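Local atomic coordinates of nudix hydrolase domain-containing protein (Thermotoga maritima, PDB entry 3E57), a protein that is a putative Nudix hydrolase, probably cleaving a nucleoside diphosphate linked to another group, though its substrate remains unknown. Residues B[19-24]-B[46-51]. Residues are numbered along the deposited sequence; the frame is centred on the assembly and turned at random.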
ATOM      1  N   LEU B  19     -15.969 -14.670 -10.427  1.00 38.52           N
ATOM      2  CA  LEU B  19     -16.452 -13.883  -9.292  1.00 37.96           C
ATOM      3  C   LEU B  19     -15.950 -12.443  -9.354  1.00 37.37           C
ATOM      4  O   LEU B  19     -14.744 -12.185  -9.501  1.00 36.97           O
ATOM      5  CB  LEU B  19     -16.031 -14.521  -7.957  1.00 37.91           C
ATOM      6  CG  LEU B  19     -16.498 -13.866  -6.647  1.00 37.96           C
ATOM      7  CD1 LEU B  19     -18.018 -13.895  -6.527  1.00 36.73           C
ATOM      8  CD2 LEU B  19     -15.859 -14.547  -5.446  1.00 37.36           C
ATOM      9  N   VAL B  20     -16.893 -11.514  -9.218  1.00 36.93           N
ATOM     10  CA  VAL B  20     -16.600 -10.089  -9.212  1.00 36.61           C
ATOM     11  C   VAL B  20     -17.407  -9.388  -8.128  1.00 36.31           C
ATOM     12  O   VAL B  20     -18.359  -9.949  -7.600  1.00 35.70           O
ATOM     13  CB  VAL B  20     -16.910  -9.454 -10.587  1.00 36.54           C
ATOM     14  CG1 VAL B  20     -16.016 -10.050 -11.655  1.00 36.00           C
ATOM     15  CG2 VAL B  20     -18.399  -9.640 -10.969  1.00 36.82           C
ATOM     16  N   VAL B  21     -16.993  -8.173  -7.780  1.00 36.07           N
ATOM     17  CA  VAL B  21     -17.808  -7.260  -6.984  1.00 36.42           C
ATOM     18  C   VAL B  21     -17.804  -5.898  -7.661  1.00 36.65           C
ATOM     19  O   VAL B  21     -16.888  -5.581  -8.408  1.00 36.37           O
ATOM     20  CB  VAL B  21     -17.294  -7.105  -5.537  1.00 35.98           C
ATOM     21  CG1 VAL B  21     -17.421  -8.408  -4.781  1.00 35.12           C
ATOM     22  CG2 VAL B  21     -15.850  -6.603  -5.521  1.00 36.38           C
ATOM     23  N   LYS B  22     -18.850  -5.109  -7.428  1.00 37.77           N
ATOM     24  CA  LYS B  22     -18.885  -3.732  -7.909  1.00 38.28           C
ATOM     25  C   LYS B  22     -17.865  -2.941  -7.106  1.00 38.32           C
ATOM     26  O   LYS B  22     -17.760  -3.112  -5.895  1.00 38.14           O
ATOM     27  CB  LYS B  22     -20.282  -3.111  -7.756  1.00 38.69           C
ATOM     28  CG  LYS B  22     -21.351  -3.733  -8.653  1.00 39.97           C
ATOM     29  CD  LYS B  22     -22.593  -2.826  -8.824  1.00 40.13           C
ATOM     30  CE  LYS B  22     -23.314  -2.530  -7.500  1.00 42.16           C
ATOM     31  NZ  LYS B  22     -24.665  -1.876  -7.715  1.00 42.81           N
ATOM     32  N   THR B  23     -17.107  -2.089  -7.787  1.00 38.41           N
ATOM     33  CA  THR B  23     -16.130  -1.247  -7.126  1.00 38.44           C
ATOM     34  C   THR B  23     -16.805  -0.354  -6.087  1.00 38.41           C
ATOM     35  O   THR B  23     -16.278  -0.178  -4.989  1.00 38.16           O
ATOM     36  CB  THR B  23     -15.342  -0.405  -8.147  1.00 38.67           C
ATOM     37  OG1 THR B  23     -14.733  -1.273  -9.111  1.00 39.39           O
ATOM     38  CG2 THR B  23     -14.262   0.402  -7.459  1.00 38.55           C
ATOM     39  N   GLU B  24     -17.987   0.177  -6.403  1.00 38.22           N
ATOM     40  CA  GLU B  24     -18.709   1.019  -5.442  1.00 38.23           C
ATOM     41  C   GLU B  24     -19.043   0.264  -4.148  1.00 37.61           C
ATOM     42  O   GLU B  24     -18.925   0.830  -3.060  1.00 37.84           O
ATOM     43  CB  GLU B  24     -19.969   1.654  -6.057  1.00 38.59           C
ATOM     44  CG  GLU B  24     -21.048   0.686  -6.522  1.00 39.97           C
ATOM     45  CD  GLU B  24     -22.257   1.408  -7.128  1.00 40.58           C
ATOM     46  OE1 GLU B  24     -22.961   2.126  -6.378  1.00 43.65           O
ATOM     47  OE2 GLU B  24     -22.501   1.252  -8.349  1.00 43.80           O
ATOM     48  N   ASN B  46     -18.435 -12.722   4.237  1.00 32.06           N
ATOM     49  CA  ASN B  46     -19.767 -12.110   4.320  1.00 32.47           C
ATOM     50  C   ASN B  46     -19.948 -11.065   3.228  1.00 32.52           C
ATOM     51  O   ASN B  46     -20.984 -11.013   2.574  1.00 31.40           O
ATOM     52  CB  ASN B  46     -19.974 -11.463   5.691  1.00 33.22           C
ATOM     53  CG  ASN B  46     -20.199 -12.485   6.792  1.00 35.74           C
ATOM     54  OD1 ASN B  46     -20.521 -13.651   6.523  1.00 38.97           O
ATOM     55  ND2 ASN B  46     -20.040 -12.054   8.044  1.00 38.97           N
ATOM     56  N   PHE B  47     -18.919 -10.242   3.022  1.00 32.11           N
ATOM     57  CA  PHE B  47     -18.919  -9.251   1.941  1.00 32.25           C
ATOM     58  C   PHE B  47     -19.132  -9.902   0.580  1.00 32.32           C
ATOM     59  O   PHE B  47     -19.901  -9.397  -0.245  1.00 32.97           O
ATOM     60  CB  PHE B  47     -17.613  -8.441   1.965  1.00 31.82           C
ATOM     61  CG  PHE B  47     -17.354  -7.674   0.711  1.00 31.55           C
ATOM     62  CD1 PHE B  47     -17.942  -6.435   0.507  1.00 31.06           C
ATOM     63  CD2 PHE B  47     -16.490  -8.169  -0.258  1.00 30.83           C
ATOM     64  CE1 PHE B  47     -17.702  -5.710  -0.658  1.00 31.64           C
ATOM     65  CE2 PHE B  47     -16.252  -7.452  -1.419  1.00 30.89           C
ATOM     66  CZ  PHE B  47     -16.856  -6.218  -1.616  1.00 30.50           C
ATOM     67  N   LEU B  48     -18.469 -11.034   0.347  1.00 32.65           N
ATOM     68  CA  LEU B  48     -18.635 -11.775  -0.903  1.00 32.95           C
ATOM     69  C   LEU B  48     -20.057 -12.309  -1.064  1.00 33.33           C
ATOM     70  O   LEU B  48     -20.640 -12.204  -2.127  1.00 32.78           O
ATOM     71  CB  LEU B  48     -17.649 -12.947  -0.988  1.00 32.62           C
ATOM     72  CG  LEU B  48     -16.164 -12.620  -1.114  1.00 31.90           C
ATOM     73  CD1 LEU B  48     -15.368 -13.920  -1.245  1.00 30.64           C
ATOM     74  CD2 LEU B  48     -15.940 -11.678  -2.300  1.00 29.64           C
ATOM     75  N   ASP B  49     -20.604 -12.894  -0.009  1.00 34.47           N
ATOM     76  CA  ASP B  49     -21.966 -13.425  -0.079  1.00 35.19           C
ATOM     77  C   ASP B  49     -22.989 -12.322  -0.313  1.00 35.72           C
ATOM     78  O   ASP B  49     -23.979 -12.537  -1.009  1.00 36.10           O
ATOM     79  CB  ASP B  49     -22.311 -14.217   1.180  1.00 35.60           C
ATOM     80  CG  ASP B  49     -21.900 -15.678   1.083  1.00 36.77           C
ATOM     81  OD1 ASP B  49     -21.768 -16.198  -0.056  1.00 36.25           O
ATOM     82  OD2 ASP B  49     -21.716 -16.302   2.158  1.00 38.18           O
ATOM     83  N   GLN B  50     -22.735 -11.147   0.255  1.00 36.00           N
ATOM     84  CA  GLN B  50     -23.640 -10.009   0.145  1.00 36.21           C
ATOM     85  C   GLN B  50     -23.516  -9.238  -1.183  1.00 36.60           C
ATOM     86  O   GLN B  50     -24.511  -8.740  -1.712  1.00 36.57           O
ATOM     87  CB  GLN B  50     -23.415  -9.077   1.323  1.00 36.15           C
ATOM     88  CG  GLN B  50     -24.408  -7.949   1.430  1.00 36.37           C
ATOM     89  CD  GLN B  50     -24.248  -7.148   2.692  1.00 36.54           C
ATOM     90  OE1 GLN B  50     -23.186  -7.155   3.322  1.00 36.96           O
ATOM     91  NE2 GLN B  50     -25.303  -6.440   3.072  1.00 38.02           N
ATOM     92  N   TYR B  51     -22.307  -9.134  -1.726  1.00 36.82           N
ATOM     93  CA  TYR B  51     -22.078  -8.308  -2.915  1.00 37.10           C
ATOM     94  C   TYR B  51     -21.520  -9.049  -4.129  1.00 37.02           C
ATOM     95  O   TYR B  51     -21.533  -8.513  -5.233  1.00 36.49           O
ATOM     96  CB  TYR B  51     -21.141  -7.157  -2.557  1.00 37.44           C
ATOM     97  CG  TYR B  51     -21.702  -6.222  -1.522  1.00 37.83           C
ATOM     98  CD1 TYR B  51     -22.706  -5.317  -1.844  1.00 38.09           C
ATOM     99  CD2 TYR B  51     -21.217  -6.229  -0.219  1.00 38.26           C
ATOM    100  CE1 TYR B  51     -23.214  -4.451  -0.895  1.00 38.12           C
ATOM    101  CE2 TYR B  51     -21.719  -5.370   0.735  1.00 38.12           C
ATOM    102  CZ  TYR B  51     -22.718  -4.484   0.392  1.00 38.48           C
ATOM    103  OH  TYR B  51     -23.217  -3.633   1.343  1.00 39.10           O
TER
HETATM  104  O   HOH W   1     -21.220  -6.171  -5.895  1.00 40.00           O
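Val21 of strand 17-22 plugs the hollow between Phe47 and Leu48 on helix 41-51, a piece of helix-on-strand packing at the mixed sheet of a putative Nudix hydrolase. Strand 19-22 and helix 46-51 run almost at right angles (81°), with a closest approach of their axes of 8.9 Å. Leu19 and Val21 turn their side chains toward the helix, while Val20 between them turns away.

The valine and the phenylalanine reach for each other from opposite directions. Val21 CG1, the branch anti to the carbonyl carbon, abuts the far end of the ring obliquely, 3.7 Å from Phe47 CE2. With CG anti to its own backbone N (chi1 164°), Phe47 extends its ring from the flank of the helix toward the strand, and Phe30 of helix 23-30 meets that ring edge-to-face. The same Val21 methyl lies more loosely, at 4.4 Å, against Leu48 CD2. That leucine methyl also receives Leu19 CD2, at 4.3 Å. Pro115, at the start of helix 115-130, and Val69 of strand 66-77 pack against both leucines and extend this apolar core.

Toward the helix end the fit turns polar. Val21 and Tyr51 bring their CA atoms to 6.0 Å, and a water lies between the two backbones; its 2.5 Å separation from Tyr51 O is doubtfully short, but it accepts from Lys22 N at 3.0 Å.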